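Local coordinates for putative glucoamylase (Bacteroides uniformis, PDB 4GL3), which is a putative glucoamylase that probably hydrolyses glycosidic bonds in glucose-containing oligo- or polysaccharides, at residues G311-A314 with G318-R321; A305-K310 with A373-A378. All blocks are in the same frame, centred on the assembly; numbering follows the deposited sequence. Where two conformers were deposited one is given.

Interaction 1 of 2, residues G311-A314 with G318-R321; sequences GYSA and GNDR
Ala314 and Asn319 come nearest along the two backbones, with their CA atoms 7.1 Å apart. The four residues from 311 to 314 end in the short, weakly bonded strand 313-314. The segment 318-321 is loop and follows after three residues. There is no backbone-to-backbone bond between the two segments, so the contact rests on side chains, one of them bonding to a backbone carbonyl. The amide of Asn319 does most of the work. Its CG is anti to the backbone N (chi1 179°), and this sends the amide across to the strand. ND2 has two acceptors there. Ser313 OG lies 3.0 Å from Asn319 ND2, almost exactly in the amide plane, and the N-H points at it fairly straight (162°). Ala314 O is also 3.0 Å from Asn319 ND2, at a similar angle of 158°. This second bond meets the carbonyl from above its plane, not along a lone pair. With both acceptors close to the amide plane, the rotation of the amide is well defined. The other end of the amide faces Arg321, which was modelled in two conformers, so this part is less certain. In the conformer given, Arg321 NE bonds to Asn319 OD1 at 2.7 Å, at the guanidinium edge, and Ser313 OG sits over the centre of one guanidinium face, 3.4 Å from Arg321 CZ. A leucine in place of Asn319 would probably leave Ser313 OG and Ala314 O without this shared donor, so that the loop could drift from the strand. Next to this contact, Asp320 bonds to Tyr285 and Tyr296. Overall, an asparagine side chain ties a surface loop back to the second strand of a small antiparallel pair.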
loop_
_atom_site.group_PDB
_atom_site.type_symbol
_atom_site.label_atom_id
_atom_site.label_comp_id
_atom_site.label_asym_id
_atom_site.label_seq_id
_atom_site.Cartn_x
_atom_site.Cartn_y
_atom_site.Cartn_z
ATOM N N GLY A 311 -5.951 -4.119 20.945
ATOM C CA GLY A 311 -6.397 -3.045 20.070
ATOM C C GLY A 311 -5.390 -2.786 18.961
ATOM O O GLY A 311 -4.292 -3.358 18.956
ATOM N N TYR A 312 -5.763 -1.897 18.039
ATOM C CA TYR A 312 -4.963 -1.600 16.862
ATOM C C TYR A 312 -3.751 -0.804 17.292
ATOM O O TYR A 312 -3.854 0.026 18.163
ATOM C CB TYR A 312 -5.794 -0.850 15.823
ATOM C CG TYR A 312 -5.111 -0.599 14.496
ATOM C CD1 TYR A 312 -4.264 0.495 14.313
ATOM C CD2 TYR A 312 -5.347 -1.435 13.400
ATOM C CE1 TYR A 312 -3.644 0.704 13.103
ATOM C CE2 TYR A 312 -4.731 -1.229 12.186
ATOM C CZ TYR A 312 -3.881 -0.159 12.030
ATOM O OH TYR A 312 -3.288 0.058 10.785
ATOM N N SER A 313 -2.591 -1.108 16.729
ATOM C CA SER A 313 -1.388 -0.329 16.995
ATOM C C SER A 313 -0.345 -0.485 15.885
ATOM O O SER A 313 -0.350 -1.491 15.172
ATOM C CB SER A 313 -0.793 -0.734 18.338
ATOM O OG SER A 313 0.160 0.225 18.756
ATOM N N ALA A 314 0.532 0.518 15.743
ATOM C CA ALA A 314 1.572 0.545 14.704
ATOM C C ALA A 314 2.803 -0.249 15.194
ATOM O O ALA A 314 3.858 0.306 15.578
ATOM C CB ALA A 314 1.905 1.992 14.311
ATOM N N GLY A 318 10.295 -0.844 17.734
ATOM C CA GLY A 318 10.160 0.138 18.831
ATOM C C GLY A 318 8.774 0.205 19.475
ATOM O O GLY A 318 8.532 1.061 20.314
ATOM N N ASN A 319 7.872 -0.702 19.081
ATOM C CA ASN A 319 6.517 -0.804 19.624
ATOM C C ASN A 319 6.042 -2.247 19.425
ATOM O O ASN A 319 5.161 -2.546 18.578
ATOM C CB ASN A 319 5.580 0.161 18.915
ATOM C CG ASN A 319 4.145 0.077 19.421
ATOM O OD1 ASN A 319 3.909 -0.223 20.574
ATOM N ND2 ASN A 319 3.187 0.338 18.541
ATOM N N ASP A 320 6.668 -3.131 20.183
ATOM C CA ASP A 320 6.485 -4.558 20.058
ATOM C C ASP A 320 5.581 -4.992 21.197
ATOM O O ASP A 320 5.981 -4.916 22.340
ATOM C CB ASP A 320 7.833 -5.245 20.154
ATOM C CG ASP A 320 7.740 -6.767 20.059
ATOM O OD1 ASP A 320 6.728 -7.320 19.574
ATOM O OD2 ASP A 320 8.712 -7.413 20.482
ATOM N N ARG A 321 4.375 -5.451 20.855
ATOM C CA ARG A 321 3.331 -5.794 21.824
ATOM C C ARG A 321 2.982 -7.277 21.800
ATOM O O ARG A 321 1.958 -7.689 22.352
ATOM C CB ARG A 321 2.068 -4.984 21.519
ATOM C CG ARG A 321 2.335 -3.529 21.157
ATOM C CD ARG A 321 1.165 -2.616 21.449
ATOM N NE ARG A 321 1.642 -1.252 21.626
ATOM C CZ ARG A 321 0.892 -0.236 22.024
ATOM N NH1 ARG A 321 -0.383 -0.418 22.308
ATOM N NH2 ARG A 321 1.417 0.970 22.107
#

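Interaction 2 of 2, residues A305-K310 with A373-A378; sequences ASDGDK and APSYLA
Asp307 and Ser375 join two loops of what is probably an (alpha/alpha)6-barrel, the fold expected from the six-hairpin clan. Asp307 follows the short strand 305-306. The residues from 373 to 378 lead from strand 371-372 into helix 378-393, and Leu377 takes the N-cap position of that helix. The backbones are nearest at Asp307 and Ala373, whose CA atoms are 6.8 Å apart.

The polar part is one hydrogen bond. Ser375 OG donates to Asp307 OD2 at 2.7 Å. The hydroxyl meets the carboxylate oxygen on its anti side, 26° out of the carboxylate plane. Ser375 OG stands between its backbone N and carbonyl carbon (chi1 52°), which brings the hydroxyl round to face the other loop. The same oxygen, Asp307 OD2, forms a salt bridge with Arg44, so two partners from different parts of the chain hold it. Asp363 accepts a bond from the backbone N of Asp307 and pairs through the backbone with Ser375, and so ties both loops together a second time.

The remaining contacts are van der Waals approaches of carbon to the carboxylate oxygen. Leu377 CD1 lies 3.8 Å from Asp307 OD2, and Ser375 CB approaches the same oxygen to 3.4 Å. The carboxylate end therefore has carbon as well as polar groups beside it in this largely buried place.

Within the first loop, the turn out of the strand is held by a side chain. Ser306 OG, which also bonds to Thr325, donates to Asp307 O at 2.8 Å.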
loop_
_atom_site.group_PDB
_atom_site.type_symbol
_atom_site.label_atom_id
_atom_site.label_comp_id
_atom_site.label_asym_id
_atom_site.label_seq_id
_atom_site.Cartn_x
_atom_site.Cartn_y
_atom_site.Cartn_z
ATOM N N ALA A 305 1.829 -2.266 11.506
ATOM C CA ALA A 305 0.520 -1.810 11.992
ATOM C C ALA A 305 -0.575 -2.822 11.670
ATOM O O ALA A 305 -0.698 -3.280 10.516
ATOM C CB ALA A 305 0.143 -0.419 11.410
ATOM N N SER A 306 -1.395 -3.120 12.667
ATOM C CA SER A 306 -2.506 -4.036 12.474
ATOM C C SER A 306 -3.400 -4.088 13.706
ATOM O O SER A 306 -3.071 -3.501 14.741
ATOM C CB SER A 306 -1.931 -5.437 12.213
ATOM O OG SER A 306 -1.347 -5.985 13.373
ATOM N N ASP A 307 -4.473 -4.887 13.625
ATOM C CA ASP A 307 -5.222 -5.268 14.809
ATOM C C ASP A 307 -4.304 -6.017 15.787
ATOM O O ASP A 307 -3.228 -6.535 15.415
ATOM C CB ASP A 307 -6.438 -6.138 14.440
ATOM C CG ASP A 307 -7.604 -5.341 13.842
ATOM O OD1 ASP A 307 -7.560 -4.085 13.776
ATOM O OD2 ASP A 307 -8.595 -5.996 13.450
ATOM N N GLY A 308 -4.738 -6.052 17.044
ATOM C CA GLY A 308 -3.988 -6.645 18.116
ATOM C C GLY A 308 -4.903 -7.086 19.233
ATOM O O GLY A 308 -6.029 -6.624 19.335
ATOM N N ASP A 309 -4.411 -7.970 20.079
ATOM C CA ASP A 309 -5.202 -8.454 21.197
ATOM C C ASP A 309 -5.645 -7.336 22.158
ATOM O O ASP A 309 -6.664 -7.477 22.799
ATOM C CB ASP A 309 -4.482 -9.565 21.953
ATOM C CG ASP A 309 -3.072 -9.160 22.423
ATOM O OD1 ASP A 309 -2.219 -8.801 21.580
ATOM O OD2 ASP A 309 -2.815 -9.241 23.636
ATOM N N LYS A 310 -4.915 -6.233 22.228
ATOM C CA LYS A 310 -5.293 -5.107 23.076
ATOM C C LYS A 310 -5.817 -3.934 22.249
ATOM O O LYS A 310 -6.066 -2.864 22.774
ATOM C CB LYS A 310 -4.065 -4.625 23.859
ATOM C CG LYS A 310 -3.387 -5.670 24.756
ATOM C CD LYS A 310 -4.306 -6.162 25.870
ATOM C CE LYS A 310 -3.531 -6.361 27.174
ATOM N NZ LYS A 310 -4.089 -7.460 28.007
ATOM N N ALA A 373 -6.566 -12.731 15.362
ATOM C CA ALA A 373 -7.477 -11.701 14.904
ATOM C C ALA A 373 -8.719 -12.358 14.263
ATOM O O ALA A 373 -8.588 -13.336 13.533
ATOM C CB ALA A 373 -6.787 -10.828 13.892
ATOM N N PRO A 374 -9.906 -11.799 14.507
ATOM C CA PRO A 374 -11.046 -12.279 13.781
ATOM C C PRO A 374 -11.198 -11.550 12.434
ATOM O O PRO A 374 -12.120 -11.834 11.709
ATOM C CB PRO A 374 -12.220 -11.920 14.720
ATOM C CG PRO A 374 -11.791 -10.608 15.300
ATOM C CD PRO A 374 -10.286 -10.734 15.472
ATOM N N SER A 375 -10.309 -10.629 12.092
ATOM C CA SER A 375 -10.558 -9.694 11.043
ATOM C C SER A 375 -9.627 -9.893 9.847
ATOM O O SER A 375 -8.573 -10.530 9.923
ATOM C CB SER A 375 -10.289 -8.278 11.588
ATOM O OG SER A 375 -9.004 -8.282 12.172
ATOM N N TYR A 376 -10.053 -9.297 8.757
ATOM C CA TYR A 376 -9.232 -8.978 7.591
ATOM C C TYR A 376 -9.376 -7.480 7.290
ATOM O O TYR A 376 -10.489 -6.926 7.384
ATOM C CB TYR A 376 -9.749 -9.732 6.366
ATOM C CG TYR A 376 -9.842 -11.199 6.532
ATOM C CD1 TYR A 376 -10.963 -11.785 7.062
ATOM C CD2 TYR A 376 -8.761 -12.016 6.178
ATOM C CE1 TYR A 376 -11.036 -13.174 7.208
ATOM C CE2 TYR A 376 -8.814 -13.377 6.336
ATOM C CZ TYR A 376 -9.947 -13.953 6.852
ATOM O OH TYR A 376 -9.981 -15.329 7.003
ATOM N N LEU A 377 -8.278 -6.844 6.910
ATOM C CA LEU A 377 -8.240 -5.421 6.564
ATOM C C LEU A 377 -7.775 -5.246 5.125
ATOM O O LEU A 377 -6.786 -5.861 4.704
ATOM C CB LEU A 377 -7.276 -4.678 7.495
ATOM C CG LEU A 377 -7.774 -4.217 8.863
ATOM C CD1 LEU A 377 -8.362 -5.357 9.670
ATOM C CD2 LEU A 377 -6.611 -3.537 9.639
ATOM N N ALA A 378 -8.455 -4.372 4.378
ATOM C CA ALA A 378 -8.027 -4.048 3.001
ATOM C C ALA A 378 -6.551 -3.712 2.912
ATOM O O ALA A 378 -5.861 -4.137 1.972
ATOM C CB ALA A 378 -8.820 -2.868 2.418
#

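Overall arrangement
Interaction 1 is nested within the chain loop that interaction 2 closes, and their centres are 11 Å apart. The two meet in one small antiparallel sheet, where strand 305-306 of interaction 2 neighbours strand 313-314 of interaction 1. Ser313 N and Ser306 O are 3.1 Å apart, a probable hydrogen bond. Tyr312, from 311-314, reaches over to both segments of interaction 2: its CD2 lies 3.5 Å from Asp307 OD1, and its side chain also touches Leu377. Interaction 1 is at the surface and interaction 2 is buried. A bound di(hydroxyethyl)ether lies about 4 Å from the Leu377 side chain.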